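Local coordinates for protein nitrite oxidoreductase subunit A (Kuenenia stuttgartiensis, PDB 7B04) that binds a molybdenum atom, an iron/sulfur cluster and two MD1 ligands as a NarG-like member of the molybdopterin oxidoreductase family, at residues Gln204-Glu209 with His619-Leu624; Gln215-Arg220 with His252-Gly257; Gly263-Ser268 with Met642-Lys647. One frame throughout, in Å; residues are numbered along the deposited sequence.

Contact 1: residues Gln204-Glu209 with His619-Leu624; sequences QGYPKE and HSERPL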
loop_
_atom_site.group_PDB
_atom_site.type_symbol
_atom_site.label_atom_id
_atom_site.label_comp_id
_atom_site.label_asym_id
_atom_site.label_seq_id
_atom_site.Cartn_x
_atom_site.Cartn_y
_atom_site.Cartn_z
ATOM N N GLN B 204 17.418 11.840 40.088
ATOM C CA GLN B 204 17.587 11.152 38.815
ATOM C C GLN B 204 17.931 12.090 37.665
ATOM O O GLN B 204 18.343 11.610 36.603
ATOM C CB GLN B 204 16.326 10.355 38.484
ATOM C CG GLN B 204 16.065 9.218 39.460
ATOM C CD GLN B 204 14.771 8.491 39.179
ATOM O OE1 GLN B 204 14.042 8.835 38.250
ATOM N NE2 GLN B 204 14.474 7.477 39.984
ATOM N N GLY B 205 17.766 13.398 37.838
ATOM C CA GLY B 205 18.178 14.360 36.839
ATOM C C GLY B 205 17.064 15.101 36.133
ATOM O O GLY B 205 17.350 15.863 35.201
ATOM N N TYR B 206 15.815 14.914 36.541
ATOM C CA TYR B 206 14.716 15.609 35.889
ATOM C C TYR B 206 14.709 17.082 36.294
ATOM O O TYR B 206 15.012 17.414 37.445
ATOM C CB TYR B 206 13.382 14.960 36.252
ATOM C CG TYR B 206 13.211 13.559 35.712
ATOM C CD1 TYR B 206 12.821 13.343 34.397
ATOM C CD2 TYR B 206 13.439 12.449 36.517
ATOM C CE1 TYR B 206 12.664 12.065 33.900
ATOM C CE2 TYR B 206 13.284 11.166 36.028
ATOM C CZ TYR B 206 12.896 10.981 34.718
ATOM O OH TYR B 206 12.739 9.705 34.224
ATOM N N PRO B 207 14.380 17.986 35.371
ATOM C CA PRO B 207 14.319 19.411 35.715
ATOM C C PRO B 207 13.276 19.695 36.785
ATOM O O PRO B 207 12.291 18.969 36.937
ATOM C CB PRO B 207 13.950 20.082 34.386
ATOM C CG PRO B 207 14.356 19.098 33.335
ATOM C CD PRO B 207 14.117 17.750 33.942
ATOM N N LYS B 208 13.512 20.773 37.540
ATOM C CA LYS B 208 12.589 21.155 38.603
ATOM C C LYS B 208 11.228 21.545 38.043
ATOM O O LYS B 208 10.203 21.343 38.704
ATOM C CB LYS B 208 13.179 22.327 39.394
ATOM C CG LYS B 208 12.782 22.429 40.861
ATOM C CD LYS B 208 12.501 23.884 41.235
ATOM C CE LYS B 208 11.908 24.025 42.626
ATOM N NZ LYS B 208 10.572 23.407 42.771
ATOM N N GLU B 209 11.201 22.098 36.828
ATOM C CA GLU B 209 9.938 22.464 36.197
ATOM C C GLU B 209 9.070 21.241 35.921
ATOM O O GLU B 209 7.843 21.299 36.065
ATOM C CB GLU B 209 10.215 23.234 34.904
ATOM C CG GLU B 209 10.881 24.585 35.123
ATOM C CD GLU B 209 12.389 24.484 35.277
ATOM O OE1 GLU B 209 12.928 23.365 35.146
ATOM O OE2 GLU B 209 13.036 25.522 35.532
ATOM N N HIS B 619 12.287 13.713 23.408
ATOM C CA HIS B 619 13.376 14.667 23.574
ATOM C C HIS B 619 14.325 14.270 24.694
ATOM O O HIS B 619 14.978 15.140 25.287
ATOM C CB HIS B 619 12.813 16.066 23.826
ATOM C CG HIS B 619 13.751 17.168 23.448
ATOM N ND1 HIS B 619 13.990 17.522 22.139
ATOM C CD2 HIS B 619 14.515 17.990 24.206
ATOM C CE1 HIS B 619 14.856 18.517 22.105
ATOM N NE2 HIS B 619 15.193 18.819 23.346
ATOM N N SER B 620 14.394 12.976 25.009
ATOM C CA SER B 620 15.136 12.468 26.161
ATOM C C SER B 620 14.532 13.001 27.457
ATOM O O SER B 620 15.239 13.312 28.418
ATOM C CB SER B 620 16.632 12.792 26.067
ATOM O OG SER B 620 17.242 12.057 25.020
ATOM N N GLU B 621 13.201 13.102 27.467
ATOM C CA GLU B 621 12.423 13.462 28.654
ATOM C C GLU B 621 12.832 14.820 29.226
ATOM O O GLU B 621 12.909 15.005 30.441
ATOM C CB GLU B 621 12.534 12.365 29.712
ATOM C CG GLU B 621 11.417 12.382 30.717
ATOM C CD GLU B 621 10.862 11.010 30.962
ATOM O OE1 GLU B 621 9.693 10.803 30.603
ATOM O OE2 GLU B 621 11.587 10.145 31.494
ATOM N N ARG B 622 13.105 15.781 28.345
ATOM C CA ARG B 622 13.473 17.131 28.759
ATOM C C ARG B 622 12.726 18.161 27.922
ATOM O O ARG B 622 12.494 17.934 26.725
ATOM C CB ARG B 622 14.986 17.366 28.646
ATOM C CG ARG B 622 15.832 16.356 29.417
ATOM C CD ARG B 622 15.657 16.508 30.923
ATOM N NE ARG B 622 16.568 15.650 31.675
ATOM C CZ ARG B 622 16.278 14.417 32.080
ATOM N NH1 ARG B 622 15.091 13.888 31.812
ATOM N NH2 ARG B 622 17.173 13.712 32.758
ATOM N N PRO B 623 12.329 19.285 28.510
ATOM C CA PRO B 623 11.804 20.402 27.718
ATOM C C PRO B 623 12.945 21.124 27.008
ATOM O O PRO B 623 14.119 20.795 27.175
ATOM C CB PRO B 623 11.141 21.304 28.766
ATOM C CG PRO B 623 10.999 20.449 29.995
ATOM C CD PRO B 623 12.174 19.525 29.953
ATOM N N LEU B 624 12.584 22.128 26.211
ATOM C CA LEU B 624 13.587 22.930 25.514
ATOM C C LEU B 624 14.181 23.909 26.513
ATOM O O LEU B 624 13.648 24.991 26.760
ATOM C CB LEU B 624 12.987 23.653 24.315
ATOM C CG LEU B 624 13.866 24.699 23.613
ATOM C CD1 LEU B 624 15.206 24.123 23.187
ATOM C CD2 LEU B 624 13.141 25.282 22.415
HETATM O O HOH W 1 16.519 11.997 34.328
#
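Tyr-206 and Glu-621 meet at the hydroxyl end of the phenol, where OH donates to Glu-621 OE2 over 3.0 Å. The ring and carboxylate planes stand 55° apart, and the donor comes in from above the carboxylate plane. Alongside, Glu-621 CG lies at the ring edge, 3.4 Å from Tyr-206 CE1. The other carboxylate oxygen, OE1, is taken by the backbone N of Thr-646, which holds the group at both ends. Arg-622 runs across Tyr-206 at about a right angle, its NH1 3.5 Å from Tyr-206 CD1. A bond within its own segment helps to hold the guanidinium: NH1 reaches back to Glu-621 O over 2.8 Å, the oxygen in the guanidinium plane but the donor well above the carbonyl plane, the chain bending at chi2 (-68°). Gly-205 O and Tyr-206 N lie over one guanidinium face, the former without a hydrogen bond. Pro-207 lies against the aliphatic part of the arginine, CD to Arg-622 CD 3.6 Å, and its CG is 4.0 Å from Pro-623 CD. The arrangement is a loop-to-loop joint: the link between helices 195-204 and 208-213, with Pro-207 at the N-cap position, rests on the connection from helix 615-618 to strand 625-627.

Contact 2: residues Gln215-Arg220 with His252-Gly257; sequences QGAGTR and HNRGVG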
loop_
_atom_site.group_PDB
_atom_site.type_symbol
_atom_site.label_atom_id
_atom_site.label_comp_id
_atom_site.label_asym_id
_atom_site.label_seq_id
_atom_site.Cartn_x
_atom_site.Cartn_y
_atom_site.Cartn_z
ATOM N N GLN B 215 2.912 18.601 40.824
ATOM C CA GLN B 215 2.115 19.172 41.908
ATOM C C GLN B 215 1.938 18.182 43.046
ATOM O O GLN B 215 0.897 18.137 43.705
ATOM C CB GLN B 215 0.746 19.631 41.414
ATOM C CG GLN B 215 0.635 21.118 41.198
ATOM C CD GLN B 215 -0.656 21.518 40.530
ATOM O OE1 GLN B 215 -0.932 21.135 39.393
ATOM N NE2 GLN B 215 -1.469 22.289 41.243
ATOM N N GLY B 216 2.954 17.383 43.292
ATOM C CA GLY B 216 2.831 16.427 44.350
ATOM C C GLY B 216 2.108 15.157 43.967
ATOM O O GLY B 216 2.008 14.255 44.805
ATOM N N ALA B 217 1.443 15.116 42.808
ATOM C CA ALA B 217 0.780 13.890 42.369
ATOM C C ALA B 217 1.796 12.902 41.828
ATOM O O ALA B 217 2.543 13.227 40.896
ATOM C CB ALA B 217 -0.260 14.158 41.289
ATOM N N GLY B 218 1.753 11.672 42.337
ATOM C CA GLY B 218 2.604 10.634 41.789
ATOM C C GLY B 218 2.030 10.118 40.492
ATOM O O GLY B 218 2.758 9.724 39.581
ATOM N N THR B 219 0.709 10.112 40.402
ATOM C CA THR B 219 0.011 9.649 39.215
ATOM C C THR B 219 0.329 10.473 37.979
ATOM O O THR B 219 0.077 10.007 36.860
ATOM C CB THR B 219 -1.483 9.668 39.474
ATOM O OG1 THR B 219 -1.867 10.978 39.923
ATOM C CG2 THR B 219 -1.835 8.671 40.565
ATOM N N ARG B 220 0.894 11.668 38.141
ATOM C CA ARG B 220 1.261 12.438 36.955
ATOM C C ARG B 220 2.497 11.882 36.264
ATOM O O ARG B 220 2.861 12.364 35.183
ATOM C CB ARG B 220 1.439 13.914 37.301
ATOM C CG ARG B 220 0.084 14.617 37.357
ATOM C CD ARG B 220 0.098 16.046 36.850
ATOM N NE ARG B 220 -1.237 16.634 36.947
ATOM C CZ ARG B 220 -1.490 17.909 37.233
ATOM N NH1 ARG B 220 -2.745 18.331 37.297
ATOM N NH2 ARG B 220 -0.499 18.764 37.460
ATOM N N HIS B 252 -5.976 7.725 47.215
ATOM C CA HIS B 252 -5.511 6.686 48.129
ATOM C C HIS B 252 -4.042 6.879 48.483
ATOM O O HIS B 252 -3.633 6.631 49.624
ATOM C CB HIS B 252 -5.735 5.305 47.514
ATOM C CG HIS B 252 -7.164 4.856 47.537
ATOM N ND1 HIS B 252 -7.767 4.351 48.670
ATOM C CD2 HIS B 252 -8.108 4.833 46.567
ATOM C CE1 HIS B 252 -9.020 4.037 48.396
ATOM N NE2 HIS B 252 -9.253 4.320 47.127
ATOM N N ASN B 253 -3.235 7.324 47.517
ATOM C CA ASN B 253 -1.806 7.494 47.755
ATOM C C ASN B 253 -1.536 8.643 48.719
ATOM O O ASN B 253 -0.814 8.479 49.710
ATOM C CB ASN B 253 -1.076 7.721 46.430
ATOM C CG ASN B 253 -1.033 6.473 45.567
ATOM O OD1 ASN B 253 -0.845 5.364 46.067
ATOM N ND2 ASN B 253 -1.202 6.651 44.261
ATOM N N ARG B 254 -2.103 9.816 48.445
ATOM C CA ARG B 254 -1.772 11.026 49.186
ATOM C C ARG B 254 -2.807 11.396 50.242
ATOM O O ARG B 254 -2.534 12.274 51.066
ATOM C CB ARG B 254 -1.589 12.194 48.209
ATOM C CG ARG B 254 -0.352 12.045 47.337
ATOM C CD ARG B 254 -0.411 12.893 46.075
ATOM N NE ARG B 254 -0.497 14.325 46.345
ATOM C CZ ARG B 254 -1.467 15.115 45.894
ATOM N NH1 ARG B 254 -1.461 16.409 46.185
ATOM N NH2 ARG B 254 -2.440 14.614 45.144
ATOM N N GLY B 255 -3.972 10.753 50.246
ATOM C CA GLY B 255 -5.007 11.068 51.211
ATOM C C GLY B 255 -5.548 12.470 51.029
ATOM O O GLY B 255 -5.613 13.257 51.980
ATOM N N VAL B 256 -5.938 12.797 49.803
ATOM C CA VAL B 256 -6.463 14.112 49.475
ATOM C C VAL B 256 -7.934 13.966 49.094
ATOM O O VAL B 256 -8.455 12.860 48.963
ATOM C CB VAL B 256 -5.656 14.786 48.349
ATOM C CG1 VAL B 256 -4.210 14.970 48.764
ATOM C CG2 VAL B 256 -5.746 13.959 47.074
ATOM N N GLY B 257 -8.605 15.106 48.924
ATOM C CA GLY B 257 -9.996 15.139 48.545
ATOM C C GLY B 257 -10.156 15.158 47.034
ATOM O O GLY B 257 -9.188 15.397 46.290
HETATM O O HOH W 2 0.043 9.393 43.596
#
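The last turn of helix 238-254, carrying Asn-253 and Arg-254, faces the glycine-containing loop Gly-216 to Thr-219, which leads from helix 208-213 toward strand 222-226. Helix 238-254 is the connection of a beta-alpha-beta crossover, since strands 222-226 and 265-266 on either side of it in sequence are parallel neighbours in one sheet. Arg-254 makes most of the contact. Its chain leaves the helix and bends at chi3 (61°), carrying the guanidinium past the loop backbone. Here NE lies 2.9 Å from Gly-216 O, but the angle is too poor for a hydrogen bond, and the same oxygen is 3.1 Å from Arg-254 CD. Ala-217 N sits over one guanidinium face, offset toward the rim, while Val-256 CG1, from the arginine's own segment, covers the opposite face. The strongest polar partner of Arg-254 is instead Asp-250, one turn back in the helix, which forms a salt bridge with NH2. One residue back in the helix from Arg-254, Asn-253 ND2 is approached by Thr-219 CG2 at 4.3 Å, the threonine's OG1 being turned to Leu-262 O. A water lies between the two segments and accepts weak hydrogen bonds from Gly-218 N and Asn-253 ND2, each 3.1 Å from the water oxygen. Within the loop, Arg-220 NH2 donates to Gln-215 OE1 over 3.1 Å and also to Arg-213 O, tying the start of the segment to its end. No direct hydrogen bond crosses between the segments. The chemistry therefore implies a joint of van der Waals contact and weak water bridging, to which the Gly-216 and Gln-215 carbonyl dipoles near the positive guanidinium probably add some electrostatic attraction, while the salt bridge to Asp-250 probably does most to orient the arginine.

Contact 3: residues Gly263-Ser268 with Met642-Lys647; sequences GGRNWS and MPSPTK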
loop_
_atom_site.group_PDB
_atom_site.type_symbol
_atom_site.label_atom_id
_atom_site.label_comp_id
_atom_site.label_asym_id
_atom_site.label_seq_id
_atom_site.Cartn_x
_atom_site.Cartn_y
_atom_site.Cartn_z
ATOM N N GLY B 263 -5.096 12.729 38.274
ATOM C CA GLY B 263 -4.880 11.423 37.693
ATOM C C GLY B 263 -3.797 11.413 36.639
ATOM O O GLY B 263 -2.887 12.253 36.625
ATOM N N GLY B 264 -3.919 10.462 35.723
ATOM C CA GLY B 264 -2.902 10.246 34.725
ATOM C C GLY B 264 -2.876 11.371 33.720
ATOM O O GLY B 264 -3.741 12.241 33.681
ATOM N N ARG B 265 -1.814 11.397 32.936
ATOM C CA ARG B 265 -1.648 12.404 31.904
ATOM C C ARG B 265 -1.924 11.819 30.526
ATOM O O ARG B 265 -1.348 10.791 30.145
ATOM C CB ARG B 265 -0.257 13.002 31.972
ATOM C CG ARG B 265 -0.207 14.100 33.004
ATOM C CD ARG B 265 1.045 14.886 32.896
ATOM N NE ARG B 265 0.856 16.030 32.013
ATOM C CZ ARG B 265 1.659 17.087 31.988
ATOM N NH1 ARG B 265 1.420 18.090 31.151
ATOM N NH2 ARG B 265 2.716 17.133 32.792
ATOM N N ASN B 266 -2.835 12.461 29.801
ATOM C CA ASN B 266 -3.239 11.998 28.484
ATOM C C ASN B 266 -2.162 12.350 27.465
ATOM O O ASN B 266 -1.775 13.517 27.324
ATOM C CB ASN B 266 -4.566 12.639 28.098
ATOM C CG ASN B 266 -5.682 12.324 29.067
ATOM O OD1 ASN B 266 -5.622 11.342 29.806
ATOM N ND2 ASN B 266 -6.704 13.178 29.087
ATOM N N TRP B 267 -1.633 11.329 26.803
ATOM C CA TRP B 267 -0.593 11.525 25.801
ATOM C C TRP B 267 -1.214 11.854 24.448
ATOM O O TRP B 267 -2.213 11.244 24.040
ATOM C CB TRP B 267 0.293 10.284 25.705
ATOM C CG TRP B 267 1.553 10.511 26.434
ATOM C CD1 TRP B 267 1.777 11.495 27.347
ATOM C CD2 TRP B 267 2.766 9.758 26.344
ATOM N NE1 TRP B 267 3.058 11.417 27.818
ATOM C CE2 TRP B 267 3.686 10.353 27.226
ATOM C CE3 TRP B 267 3.166 8.643 25.604
ATOM C CZ2 TRP B 267 4.981 9.871 27.393
ATOM C CZ3 TRP B 267 4.459 8.166 25.768
ATOM C CH2 TRP B 267 5.348 8.780 26.659
ATOM N N SER B 268 -0.604 12.806 23.751
ATOM C CA SER B 268 -1.168 13.334 22.524
ATOM C C SER B 268 -0.902 12.380 21.360
ATOM O O SER B 268 -0.026 11.506 21.415
ATOM C CB SER B 268 -0.576 14.717 22.226
ATOM O OG SER B 268 0.841 14.653 22.168
ATOM N N MET B 642 4.188 22.317 29.754
ATOM C CA MET B 642 5.216 21.688 30.582
ATOM C C MET B 642 4.903 20.211 30.800
ATOM O O MET B 642 3.793 19.871 31.229
ATOM C CB MET B 642 5.342 22.407 31.923
ATOM C CG MET B 642 6.579 22.017 32.717
ATOM S SD MET B 642 8.112 22.323 31.814
ATOM C CE MET B 642 8.172 24.113 31.822
ATOM N N PRO B 643 5.847 19.309 30.520
ATOM C CA PRO B 643 5.621 17.881 30.776
ATOM C C PRO B 643 6.006 17.455 32.184
ATOM O O PRO B 643 6.460 18.271 32.992
ATOM C CB PRO B 643 6.518 17.208 29.733
ATOM C CG PRO B 643 7.674 18.150 29.620
ATOM C CD PRO B 643 7.098 19.541 29.777
ATOM N N SER B 644 5.830 16.175 32.477
ATOM C CA SER B 644 6.186 15.563 33.746
ATOM C C SER B 644 6.971 14.291 33.470
ATOM O O SER B 644 6.894 13.732 32.372
ATOM C CB SER B 644 4.934 15.248 34.582
ATOM O OG SER B 644 4.146 14.241 33.972
ATOM N N PRO B 645 7.756 13.819 34.441
ATOM C CA PRO B 645 8.524 12.584 34.231
ATOM C C PRO B 645 7.624 11.395 33.923
ATOM O O PRO B 645 6.531 11.260 34.475
ATOM C CB PRO B 645 9.261 12.396 35.563
ATOM C CG PRO B 645 9.351 13.765 36.138
ATOM C CD PRO B 645 8.081 14.454 35.731
ATOM N N THR B 646 8.093 10.532 33.022
ATOM C CA THR B 646 7.386 9.304 32.673
ATOM C C THR B 646 8.009 8.151 33.445
ATOM O O THR B 646 9.200 7.862 33.287
ATOM C CB THR B 646 7.442 9.016 31.172
ATOM O OG1 THR B 646 6.989 10.160 30.438
ATOM C CG2 THR B 646 6.579 7.811 30.824
ATOM N N LYS B 647 7.206 7.507 34.280
ATOM C CA LYS B 647 7.624 6.351 35.056
ATOM C C LYS B 647 6.774 5.125 34.786
ATOM O O LYS B 647 7.266 4.003 34.925
ATOM C CB LYS B 647 7.593 6.675 36.558
ATOM C CG LYS B 647 8.660 7.672 36.974
ATOM C CD LYS B 647 10.043 7.074 36.795
ATOM C CE LYS B 647 11.123 8.013 37.290
ATOM N NZ LYS B 647 12.480 7.421 37.128
#
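Arg-265 drives its guanidinium against the backbone from Met-642 to Ser-644, overlapping obliquely the peptide between Pro-643 and Ser-644. Its NH1 donates to Met-642 O over 3.0 Å at an N-H...O angle of 156°, and the oxygen lies in the guanidinium plane, at its edge. NH2 adds a weak bond to the same oxygen at 3.3 Å, so one carbonyl receives both terminal nitrogens. NH2 also stands 3.4 Å from Pro-643 C. A third part of the chain grips the group as well: NE bonds to Leu-610 O and NH1 also to Asp-611 O, so backbone carbonyls from two places in the chain limit its rotation and probably help to offset its buried charge. A bend at chi3 (92°) turns the head toward Met-642 and brings Arg-265 CD to 3.3 Å from Ser-644 OG. That hydroxyl, pointing between its backbone N and carbonyl carbon, is itself hydrogen-bonded to Arg-220 O. Farther along, Trp-267 and Thr-646 approach from opposite directions, and the benzo part of the indole meets the hydroxyl, CZ2 to OG1 3.7 Å. The threonine hydroxyl has its polar partner in Lys-223, whose amino group also bonds Ser-644 O. The Trp-267 side chain lies about 11 Å from a bound MD1. The arrangement belongs to the edge of a mixed sheet: strand 265-266 is its outermost strand on this side within the chain, strand 222-226 lies next to it, and segment 642-647 leads into strand 648-652 on the far side of 222-226.

Contact 3 is the buried one of the three, while contacts 1 and 2 are only partly buried and lie farther from the centre of the chain. The polar chemistry changes accordingly: contact 3 uses an arginine bonded to three backbone carbonyls, contact 1 a tyrosine-carboxylate bond and, apart from it, prolines packed on each other and on an arginine chain, and contact 2 a backbone-grazing arginine and a weakly held water. Contact 3 is tied to each of the others by a probable hydrogen bond, and its Met-642 CG packs on Glu-209 O of contact 1. Contacts 1 and 2 do not touch, but helix 208-213 connects their first segments, and helix 238-254 of contact 2 precedes strand 265-266 of contact 3.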